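Local coordinates for protein oligogalacturonate-specific porin KdgM (Dickeya dadantii, PDB 4PR7) that forms a monomeric outer-membrane porin specific for oligogalacturonides, a beta barrel that the bacterium also needs for full virulence, at residues A[33-38]-A[60-65]; A[94-99]-A[106-111]; A[184-189]-A[210-215]. All coordinates share one frame; numbering follows the deposited sequence.

Contact 1: A[33-38]-A[60-65]; sequences LSSEVK and TEVVAS. With OCT (N-octane), chain E.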
loop_
_atom_site.group_PDB
_atom_site.type_symbol
_atom_site.label_atom_id
_atom_site.label_comp_id
_atom_site.label_asym_id
_atom_site.label_seq_id
_atom_site.Cartn_x
_atom_site.Cartn_y
_atom_site.Cartn_z
ATOM N N LEU A 33 1.152 -9.799 -8.830
ATOM C CA LEU A 33 2.584 -9.716 -8.702
ATOM C C LEU A 33 2.960 -8.265 -8.784
ATOM O O LEU A 33 2.406 -7.540 -9.603
ATOM C CB LEU A 33 3.234 -10.417 -9.882
ATOM C CG LEU A 33 4.196 -11.566 -9.669
ATOM C CD1 LEU A 33 4.823 -11.854 -11.044
ATOM C CD2 LEU A 33 5.264 -11.306 -8.614
ATOM N N SER A 34 3.940 -7.843 -8.001
ATOM C CA SER A 34 4.457 -6.485 -8.158
ATOM C C SER A 34 5.942 -6.445 -7.836
ATOM O O SER A 34 6.477 -7.315 -7.132
ATOM C CB SER A 34 3.691 -5.515 -7.253
ATOM O OG SER A 34 4.001 -5.759 -5.906
ATOM N N SER A 35 6.593 -5.436 -8.389
ATOM C CA SER A 35 7.995 -5.178 -8.150
ATOM C C SER A 35 8.143 -3.674 -7.898
ATOM O O SER A 35 7.560 -2.863 -8.624
ATOM C CB SER A 35 8.802 -5.575 -9.366
ATOM O OG SER A 35 10.175 -5.433 -9.070
ATOM N N GLU A 36 8.917 -3.313 -6.882
ATOM C CA GLU A 36 9.058 -1.916 -6.481
ATOM C C GLU A 36 10.512 -1.556 -6.292
ATOM O O GLU A 36 11.213 -2.190 -5.515
ATOM C CB GLU A 36 8.315 -1.632 -5.168
ATOM C CG GLU A 36 8.328 -0.157 -4.769
ATOM C CD GLU A 36 7.441 0.156 -3.574
ATOM O OE1 GLU A 36 7.074 -0.795 -2.838
ATOM O OE2 GLU A 36 7.106 1.354 -3.359
ATOM N N VAL A 37 10.948 -0.510 -6.983
ATOM C CA VAL A 37 12.259 0.064 -6.760
ATOM C C VAL A 37 12.075 1.290 -5.881
ATOM O O VAL A 37 11.130 2.051 -6.072
ATOM C CB VAL A 37 12.937 0.447 -8.092
ATOM C CG1 VAL A 37 14.276 1.119 -7.837
ATOM C CG2 VAL A 37 13.116 -0.804 -8.939
ATOM N N LYS A 38 12.971 1.465 -4.917
ATOM C CA LYS A 38 12.845 2.514 -3.911
ATOM C C LYS A 38 14.185 3.160 -3.730
ATOM O O LYS A 38 15.203 2.487 -3.762
ATOM C CB LYS A 38 12.438 1.933 -2.560
ATOM C CG LYS A 38 11.181 1.095 -2.552
ATOM C CD LYS A 38 11.049 0.342 -1.223
ATOM C CE LYS A 38 9.747 -0.428 -1.173
ATOM N NZ LYS A 38 9.456 -1.047 0.144
ATOM N N THR A 60 14.713 -2.988 -3.321
ATOM C CA THR A 60 13.813 -3.587 -4.277
ATOM C C THR A 60 12.912 -4.563 -3.545
ATOM O O THR A 60 13.406 -5.469 -2.880
ATOM C CB THR A 60 14.585 -4.335 -5.384
ATOM O OG1 THR A 60 15.228 -3.382 -6.230
ATOM C CG2 THR A 60 13.634 -5.167 -6.243
ATOM N N GLU A 61 11.608 -4.381 -3.671
ATOM C CA GLU A 61 10.659 -5.310 -3.082
ATOM C C GLU A 61 9.857 -5.967 -4.177
ATOM O O GLU A 61 9.476 -5.301 -5.137
ATOM C CB GLU A 61 9.718 -4.607 -2.122
ATOM C CG GLU A 61 8.807 -5.574 -1.377
ATOM C CD GLU A 61 8.005 -4.912 -0.276
ATOM O OE1 GLU A 61 7.351 -3.891 -0.560
ATOM O OE2 GLU A 61 8.020 -5.426 0.861
ATOM N N VAL A 62 9.614 -7.264 -4.020
ATOM C CA VAL A 62 8.731 -8.026 -4.889
ATOM C C VAL A 62 7.632 -8.667 -4.047
ATOM O O VAL A 62 7.898 -9.197 -2.965
ATOM C CB VAL A 62 9.485 -9.146 -5.636
ATOM C CG1 VAL A 62 8.544 -9.880 -6.581
ATOM C CG2 VAL A 62 10.646 -8.570 -6.425
ATOM N N VAL A 63 6.407 -8.641 -4.565
ATOM C CA VAL A 63 5.226 -9.185 -3.870
ATOM C C VAL A 63 4.461 -10.151 -4.765
ATOM O O VAL A 63 4.205 -9.841 -5.927
ATOM C CB VAL A 63 4.271 -8.060 -3.428
ATOM C CG1 VAL A 63 3.152 -8.619 -2.563
ATOM C CG2 VAL A 63 5.039 -7.002 -2.639
ATOM N N ALA A 64 4.136 -11.339 -4.251
ATOM C CA ALA A 64 3.172 -12.210 -4.925
ATOM C C ALA A 64 1.997 -12.485 -4.000
ATOM O O ALA A 64 2.171 -12.635 -2.785
ATOM C CB ALA A 64 3.820 -13.525 -5.388
ATOM N N SER A 65 0.798 -12.539 -4.576
ATOM C CA SER A 65 -0.427 -12.797 -3.814
ATOM C C SER A 65 -1.556 -13.404 -4.664
ATOM O O SER A 65 -1.445 -13.518 -5.878
ATOM C CB SER A 65 -0.909 -11.517 -3.136
ATOM O OG SER A 65 -1.100 -10.449 -4.050
HETATM C C1 OCT E . 11.538 -13.497 -8.920
HETATM C C2 OCT E . 10.695 -12.759 -7.899
HETATM C C3 OCT E . 9.420 -13.511 -7.496
HETATM C C4 OCT E . 9.571 -14.212 -6.149
HETATM C C5 OCT E . 8.243 -14.334 -5.415
HETATM C C6 OCT E . 7.243 -15.159 -6.215
HETATM C C7 OCT E . 6.550 -16.198 -5.341
HETATM C C8 OCT E . 5.373 -16.831 -6.054
HETATM O O HOH W 1 6.343 -4.701 -4.889
HETATM O O HOH W 2 6.116 -3.227 -2.874
#

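Contact 2: A[94-99]-A[106-111]; sequences YLRGRA and SVALRY. With OCT (N-octane), chain F.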
loop_
_atom_site.group_PDB
_atom_site.type_symbol
_atom_site.label_atom_id
_atom_site.label_comp_id
_atom_site.label_asym_id
_atom_site.label_seq_id
_atom_site.Cartn_x
_atom_site.Cartn_y
_atom_site.Cartn_z
ATOM N N TYR A 94 1.751 -11.692 4.308
ATOM C CA TYR A 94 0.552 -11.057 4.869
ATOM C C TYR A 94 -0.756 -11.769 4.568
ATOM O O TYR A 94 -0.819 -12.691 3.771
ATOM C CB TYR A 94 0.465 -9.600 4.404
ATOM C CG TYR A 94 0.227 -9.411 2.938
ATOM C CD1 TYR A 94 1.290 -9.193 2.053
ATOM C CD2 TYR A 94 -1.055 -9.412 2.430
ATOM C CE1 TYR A 94 1.063 -8.984 0.700
ATOM C CE2 TYR A 94 -1.299 -9.222 1.084
ATOM C CZ TYR A 94 -0.247 -8.988 0.221
ATOM O OH TYR A 94 -0.528 -8.790 -1.116
ATOM N N LEU A 95 -1.802 -11.324 5.229
ATOM C CA LEU A 95 -3.140 -11.817 4.978
ATOM C C LEU A 95 -4.075 -10.652 5.111
ATOM O O LEU A 95 -4.210 -10.102 6.191
ATOM C CB LEU A 95 -3.515 -12.904 5.981
ATOM C CG LEU A 95 -4.846 -13.617 5.694
ATOM C CD1 LEU A 95 -4.816 -14.427 4.410
ATOM C CD2 LEU A 95 -5.212 -14.515 6.861
ATOM N N ARG A 96 -4.707 -10.275 4.002
ATOM C CA ARG A 96 -5.645 -9.168 3.983
ATOM C C ARG A 96 -7.063 -9.679 3.746
ATOM O O ARG A 96 -7.347 -10.324 2.744
ATOM C CB ARG A 96 -5.274 -8.141 2.884
ATOM C CG ARG A 96 -6.252 -6.973 2.785
ATOM C CD ARG A 96 -5.557 -5.682 2.381
ATOM N NE ARG A 96 -4.739 -5.934 1.213
ATOM C CZ ARG A 96 -3.718 -5.192 0.812
ATOM N NH1 ARG A 96 -3.052 -5.565 -0.268
ATOM N NH2 ARG A 96 -3.370 -4.083 1.462
ATOM N N GLY A 97 -7.957 -9.374 4.669
ATOM C CA GLY A 97 -9.378 -9.608 4.461
ATOM C C GLY A 97 -9.988 -8.318 3.961
ATOM O O GLY A 97 -9.530 -7.237 4.327
ATOM N N ARG A 98 -11.014 -8.424 3.122
ATOM C CA ARG A 98 -11.695 -7.233 2.612
ATOM C C ARG A 98 -13.196 -7.465 2.571
ATOM O O ARG A 98 -13.641 -8.550 2.218
ATOM C CB ARG A 98 -11.175 -6.882 1.222
ATOM C CG ARG A 98 -12.096 -5.974 0.424
ATOM C CD ARG A 98 -11.410 -5.442 -0.821
ATOM N NE ARG A 98 -12.379 -4.768 -1.685
ATOM C CZ ARG A 98 -12.105 -3.754 -2.512
ATOM N NH1 ARG A 98 -10.876 -3.242 -2.598
ATOM N NH2 ARG A 98 -13.083 -3.232 -3.254
ATOM N N ALA A 99 -13.959 -6.449 2.955
ATOM C CA ALA A 99 -15.421 -6.468 2.873
ATOM C C ALA A 99 -15.939 -5.230 2.101
ATOM O O ALA A 99 -15.752 -4.090 2.552
ATOM C CB ALA A 99 -16.011 -6.506 4.266
ATOM N N SER A 106 -15.706 0.229 0.870
ATOM C CA SER A 106 -15.034 -1.007 1.240
ATOM C C SER A 106 -14.131 -0.812 2.459
ATOM O O SER A 106 -13.584 0.257 2.688
ATOM C CB SER A 106 -14.214 -1.545 0.078
ATOM O OG SER A 106 -13.224 -0.606 -0.303
ATOM N N VAL A 107 -14.012 -1.868 3.249
ATOM C CA VAL A 107 -13.106 -1.912 4.378
ATOM C C VAL A 107 -12.203 -3.128 4.266
ATOM O O VAL A 107 -12.565 -4.128 3.632
ATOM C CB VAL A 107 -13.871 -1.951 5.700
ATOM C CG1 VAL A 107 -14.604 -0.633 5.913
ATOM C CG2 VAL A 107 -14.842 -3.123 5.733
ATOM N N ALA A 108 -11.016 -3.040 4.858
ATOM C CA ALA A 108 -10.088 -4.177 4.868
ATOM C C ALA A 108 -9.223 -4.187 6.121
ATOM O O ALA A 108 -9.051 -3.166 6.774
ATOM C CB ALA A 108 -9.234 -4.156 3.633
ATOM N N LEU A 109 -8.715 -5.365 6.450
ATOM C CA LEU A 109 -7.803 -5.573 7.569
ATOM C C LEU A 109 -6.671 -6.505 7.130
ATOM O O LEU A 109 -6.937 -7.583 6.602
ATOM C CB LEU A 109 -8.530 -6.204 8.743
ATOM C CG LEU A 109 -7.642 -6.365 9.991
ATOM C CD1 LEU A 109 -7.199 -4.997 10.493
ATOM C CD2 LEU A 109 -8.346 -7.138 11.092
ATOM N N ARG A 110 -5.425 -6.074 7.333
ATOM C CA ARG A 110 -4.244 -6.859 6.977
ATOM C C ARG A 110 -3.367 -7.105 8.199
ATOM O O ARG A 110 -3.059 -6.185 8.921
ATOM C CB ARG A 110 -3.425 -6.138 5.907
ATOM C CG ARG A 110 -2.119 -6.859 5.524
ATOM C CD ARG A 110 -1.270 -6.025 4.561
ATOM N NE ARG A 110 -0.916 -4.742 5.158
ATOM C CZ ARG A 110 -0.409 -3.705 4.489
ATOM N NH1 ARG A 110 -0.147 -3.800 3.189
ATOM N NH2 ARG A 110 -0.161 -2.570 5.133
ATOM N N TYR A 111 -2.986 -8.362 8.414
ATOM C CA TYR A 111 -1.912 -8.725 9.342
ATOM C C TYR A 111 -0.641 -8.968 8.531
ATOM O O TYR A 111 -0.653 -9.788 7.627
ATOM C CB TYR A 111 -2.293 -9.992 10.125
ATOM C CG TYR A 111 -1.182 -10.600 10.979
ATOM C CD1 TYR A 111 -0.610 -9.893 12.043
ATOM C CD2 TYR A 111 -0.731 -11.914 10.747
ATOM C CE1 TYR A 111 0.392 -10.459 12.819
ATOM C CE2 TYR A 111 0.268 -12.478 11.524
ATOM C CZ TYR A 111 0.818 -11.751 12.555
ATOM O OH TYR A 111 1.805 -12.327 13.308
HETATM C C1 OCT F . 4.304 -17.064 3.015
HETATM C C2 OCT F . 2.918 -17.120 2.410
HETATM C C3 OCT F . 1.980 -16.117 3.082
HETATM C C4 OCT F . 1.489 -16.552 4.469
HETATM C C5 OCT F . 0.364 -15.642 4.958
HETATM C C6 OCT F . -0.076 -15.960 6.382
HETATM C C7 OCT F . 0.804 -15.288 7.435
HETATM C C8 OCT F . 0.644 -13.782 7.416
#

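Contact 3: A[184-189]-A[210-215]; sequences KNWKPY and VGVQYS. With OCT (N-octane), chain C.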
loop_
_atom_site.group_PDB
_atom_site.type_symbol
_atom_site.label_atom_id
_atom_site.label_comp_id
_atom_site.label_asym_id
_atom_site.label_seq_id
_atom_site.Cartn_x
_atom_site.Cartn_y
_atom_site.Cartn_z
ATOM N N LYS A 184 -8.902 7.308 -18.061
ATOM C CA LYS A 184 -8.754 5.847 -17.960
ATOM C C LYS A 184 -7.316 5.375 -17.673
ATOM O O LYS A 184 -7.126 4.256 -17.208
ATOM C CB LYS A 184 -9.334 5.150 -19.193
ATOM C CG LYS A 184 -8.508 5.298 -20.453
ATOM C CD LYS A 184 -9.290 4.828 -21.668
ATOM C CE LYS A 184 -8.798 5.509 -22.934
ATOM N NZ LYS A 184 -7.340 5.289 -23.159
ATOM N N ASN A 185 -6.315 6.227 -17.910
ATOM C CA ASN A 185 -4.905 5.860 -17.674
ATOM C C ASN A 185 -4.237 6.464 -16.446
ATOM O O ASN A 185 -3.297 5.875 -15.917
ATOM C CB ASN A 185 -4.065 6.267 -18.870
ATOM C CG ASN A 185 -4.463 5.539 -20.122
ATOM O OD1 ASN A 185 -4.793 6.149 -21.106
ATOM N ND2 ASN A 185 -4.460 4.232 -20.071
ATOM N N TRP A 186 -4.700 7.636 -16.009
ATOM C CA TRP A 186 -3.969 8.429 -15.018
ATOM C C TRP A 186 -4.780 8.661 -13.774
ATOM O O TRP A 186 -5.930 9.103 -13.849
ATOM C CB TRP A 186 -3.558 9.787 -15.578
ATOM C CG TRP A 186 -2.640 9.752 -16.739
ATOM C CD1 TRP A 186 -2.976 9.930 -18.049
ATOM C CD2 TRP A 186 -1.221 9.562 -16.708
ATOM N NE1 TRP A 186 -1.863 9.848 -18.836
ATOM C CE2 TRP A 186 -0.766 9.636 -18.038
ATOM C CE3 TRP A 186 -0.291 9.326 -15.686
ATOM C CZ2 TRP A 186 0.581 9.485 -18.376
ATOM C CZ3 TRP A 186 1.038 9.185 -16.019
ATOM C CH2 TRP A 186 1.465 9.277 -17.352
ATOM N N LYS A 187 -4.163 8.363 -12.631
ATOM C CA LYS A 187 -4.750 8.601 -11.324
ATOM C C LYS A 187 -3.745 9.259 -10.368
ATOM O O LYS A 187 -3.022 8.559 -9.632
ATOM C CB LYS A 187 -5.247 7.281 -10.725
ATOM C CG LYS A 187 -5.917 7.440 -9.372
ATOM C CD LYS A 187 -5.926 6.130 -8.622
ATOM C CE LYS A 187 -6.895 5.152 -9.251
ATOM N NZ LYS A 187 -8.309 5.520 -8.956
ATOM N N PRO A 188 -3.712 10.610 -10.345
ATOM C CA PRO A 188 -2.901 11.300 -9.354
ATOM C C PRO A 188 -3.466 11.179 -7.948
ATOM O O PRO A 188 -4.658 10.979 -7.763
ATOM C CB PRO A 188 -2.954 12.759 -9.831
ATOM C CG PRO A 188 -4.279 12.857 -10.525
ATOM C CD PRO A 188 -4.315 11.564 -11.286
ATOM N N TYR A 189 -2.612 11.304 -6.948
ATOM C CA TYR A 189 -3.099 11.214 -5.587
ATOM C C TYR A 189 -2.190 11.898 -4.597
ATOM O O TYR A 189 -1.022 12.152 -4.860
ATOM C CB TYR A 189 -3.290 9.759 -5.190
ATOM C CG TYR A 189 -2.018 8.942 -5.175
ATOM C CD1 TYR A 189 -1.643 8.197 -6.282
ATOM C CD2 TYR A 189 -1.204 8.903 -4.057
ATOM C CE1 TYR A 189 -0.487 7.434 -6.280
ATOM C CE2 TYR A 189 -0.028 8.144 -4.042
ATOM C CZ TYR A 189 0.312 7.406 -5.154
ATOM O OH TYR A 189 1.448 6.628 -5.164
ATOM N N VAL A 210 2.973 12.512 -2.579
ATOM C CA VAL A 210 2.232 12.767 -3.806
ATOM C C VAL A 210 2.711 11.751 -4.799
ATOM O O VAL A 210 3.895 11.425 -4.836
ATOM C CB VAL A 210 2.423 14.188 -4.395
ATOM C CG1 VAL A 210 1.883 15.230 -3.452
ATOM C CG2 VAL A 210 3.882 14.469 -4.744
ATOM N N GLY A 211 1.789 11.237 -5.594
ATOM C CA GLY A 211 2.165 10.270 -6.604
ATOM C C GLY A 211 1.188 10.280 -7.744
ATOM O O GLY A 211 0.201 11.023 -7.750
ATOM N N VAL A 212 1.459 9.424 -8.706
ATOM C CA VAL A 212 0.516 9.162 -9.757
ATOM C C VAL A 212 0.614 7.707 -10.192
ATOM O O VAL A 212 1.717 7.151 -10.282
ATOM C CB VAL A 212 0.737 10.108 -10.950
ATOM C CG1 VAL A 212 2.138 9.933 -11.560
ATOM C CG2 VAL A 212 -0.365 9.886 -11.971
ATOM N N GLN A 213 -0.549 7.118 -10.479
ATOM C CA GLN A 213 -0.636 5.775 -11.033
ATOM C C GLN A 213 -1.000 5.828 -12.516
ATOM O O GLN A 213 -2.025 6.429 -12.897
ATOM C CB GLN A 213 -1.706 4.997 -10.282
ATOM C CG GLN A 213 -1.924 3.566 -10.728
ATOM C CD GLN A 213 -3.186 3.001 -10.113
ATOM O OE1 GLN A 213 -4.312 3.366 -10.506
ATOM N NE2 GLN A 213 -3.018 2.134 -9.127
ATOM N N TYR A 214 -0.163 5.202 -13.345
ATOM C CA TYR A 214 -0.475 4.991 -14.764
ATOM C C TYR A 214 -1.002 3.571 -15.018
ATOM O O TYR A 214 -0.319 2.602 -14.720
ATOM C CB TYR A 214 0.755 5.231 -15.644
ATOM C CG TYR A 214 0.452 5.004 -17.095
ATOM C CD1 TYR A 214 0.750 3.785 -17.704
ATOM C CD2 TYR A 214 -0.183 5.980 -17.850
ATOM C CE1 TYR A 214 0.456 3.558 -19.028
ATOM C CE2 TYR A 214 -0.471 5.773 -19.189
ATOM C CZ TYR A 214 -0.157 4.556 -19.768
ATOM O OH TYR A 214 -0.444 4.334 -21.088
ATOM N N SER A 215 -2.204 3.456 -15.581
ATOM C CA SER A 215 -2.787 2.150 -15.948
ATOM C C SER A 215 -2.744 1.914 -17.450
ATOM O O SER A 215 -3.126 2.779 -18.245
ATOM C CB SER A 215 -4.236 2.038 -15.473
ATOM O OG SER A 215 -4.278 2.013 -14.061
HETATM C C1 OCT C . 5.828 10.015 -14.410
HETATM C C2 OCT C . 4.712 8.987 -14.443
HETATM C C3 OCT C . 5.257 7.562 -14.340
HETATM C C4 OCT C . 4.354 6.546 -15.042
HETATM C C5 OCT C . 4.363 6.698 -16.572
HETATM C C6 OCT C . 4.475 5.373 -17.336
HETATM C C7 OCT C . 5.143 5.561 -18.705
HETATM C C8 OCT C . 4.670 4.550 -19.737
HETATM O O HOH W 3 -4.463 4.594 -13.398
#

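Contact 1: A[33-38]-A[60-65]
Two hydrogen bonds grip the carbonyl oxygen of Glu61: the amide of Glu36 reaches it with N 2.7 Å from Glu61 O, and a water held by Ser34 OG donates to it as well. Three more backbone bonds join these antiparallel strands, one from Glu61 N back to Glu36 O and a reciprocal pair between Ser34 and Val63. Between them lie the non-hydrogen-bonded pairs, where alpha hydrogens fill in; Leu33 CA, for example, approaches Val63 O at 3.2 Å.

On the face carrying Ser34, Glu36, Glu61 and Val63, two carboxylates meet. Both glutamates hold CG opposite the backbone N (chi1 -175° in Glu36, -174° in Glu61) and run extended, which brings Glu36 OE1 to 3.9 Å from Glu61 OE1 with the carboxylate planes 32° apart. A second water bridges these like charges, donating to Glu36 OE1 at 2.6 Å and to Glu61 OE1 at 2.7 Å. The extended Lys38 brings its ammonium group to the same place, but its NZ makes long salt bridges there, 3.6 Å to Glu61 OE1 and 3.8 Å to Glu36 OE1. Stronger partners lie on other strands: Arg20 for Glu36, Arg92 for Glu61 and Glu83 for Lys38.

On the other face, Leu33, Val62 and Ala64 form an apolar patch beside Ser35 and Thr60. Leu33 CD2 packs on Val62 CG1 at 4.1 Å and on the methyl of Ala64, and an octane molecule lies against Val62 CG1 and Ala64 CB, consistent with a surface that meets lipid tails in the membrane.

Alternation along two barrel strands thus separates a largely apolar side, against which octane lies, from a charged side consistent with the pore wall. There the shared water and the surrounding cations should offset the repulsion between the carboxylates and probably favour their ionised forms.

Contact 2: A[94-99]-A[106-111]
Arg96 and Arg110, a non-hydrogen-bonded antiparallel pair whose CA atoms are only 4.0 Å apart, send their long side chains to the same face of the sheet. Both start with CG opposite the backbone N, then diverge: Arg96 bends at chi2 and chi3, whereas Arg110 stays straight until a turn at chi3 (59°). The guanidinium planes end 30° apart, with Arg96 NH2 3.7 Å from Arg110 NH1, and CD of Arg110 lies over one face of the Arg96 guanidinium. Partners on other strands share in holding the two groups: Arg110 NH2 is hydrogen-bonded to Thr135, and Glu77 forms a long, weak ion pair with Arg96.

Tyr94 also packs on Arg110. Its ring and the guanidinium plane of Arg110 are turned 70° apart, and it is the aliphatic part of the arginine that touches, with Arg110 CG 3.9 Å from Tyr94 CB and CD reaching the ring obliquely. The phenol oxygen is hydrogen-bonded to Glu77. Further along the same face, Arg98 lays its flat group over Ser106, whose CB sits 3.8 Å above the guanidinium plane; Arg98 NH2 has its hydrogen bond with Asn100.

Leu95, Ala99, Val107, Leu109 and Tyr111 turn to the opposite face. Here Ala99 CB meets Val107 CG2 at 3.9 Å, and an octane end carbon approaches the Tyr111 ring obliquely at CD2. Six backbone bonds in three reciprocal pairs hold the register, the shortest having Gly97 N and Ala99 N each 2.8 Å from Leu109 O and Val107 O respectively.

A row of arginines inside and apolar side chains outside, on one beta hairpin, is consistent with the wall of a porin whose substrates are acidic sugars.

Contact 3: A[184-189]-A[210-215]
Different first torsions bring Trp186 and Tyr214 together: Trp186 sets CG beside its backbone N (chi1 -62°), while Tyr214 sets CG opposite its own (chi1 179°). The indole thereby leans across the strand pair and receives the edge of the phenol ring on one face. This T-shaped pair sits at the open end of the last beta hairpin of the barrel, away from its connecting loop; the hairpin is formed by antiparallel strands 186-195 and 205-215. The centroid of the Trp186 six-membered ring is 4.8 Å from that of Tyr214, and the planes stand at 64°. Val212 CG2 fits against the edge of the indole, 3.8 Å from CE3, and an octane runs past all three side chains on the lipid-facing side.

Tyr214 has a second neighbour in Asn185. The two side chains point the same way, with the amide and ring planes not far from parallel, and Asn185 CB touches Tyr214 CE2. Asn185 also grips Ser215 twice: the backbone N of Ser215 lies 2.7 Å from Asn185 O, and Asn185 ND2 is 2.7 Å from Ser215 O. These bonds carry the pairing into the turn before the strand 186-195. A water lies near both Asn185 O and Ser215 OG.

On the inner face, Lys187 and Gln213 lie side by side, with Lys187 CE 3.4 Å from Gln213 OE1. Their backbones exchange two bonds. Tyr189 folds its ring back over the facing glycine, and its hydroxyl is hydrogen-bonded to Asp4 on the first strand, across the barrel closure. Gly211 CA makes a CH-pi contact over the face of the Tyr189 ring, 3.9 Å from the ring centroid.

In the fold
All three contacts join neighbouring antiparallel strands of one closed 12-stranded barrel, each pair presenting one side to the pore and the other to apolar chains. Contact 1 is the most buried, and its inward side carries acids and a lysine tied into a salt-bridge network; contact 2, nearer the surface, sets arginines inward instead. These two touch, for Tyr94 of contact 2 packs on Val63 and Ser65 of contact 1. Contact 3 is also a surface contact, with nearest atoms about 8 Å from contact 1 and about 11 Å from contact 2. It relies more on aromatic rings, and its second segment lies on the last strand, which pairs with the first.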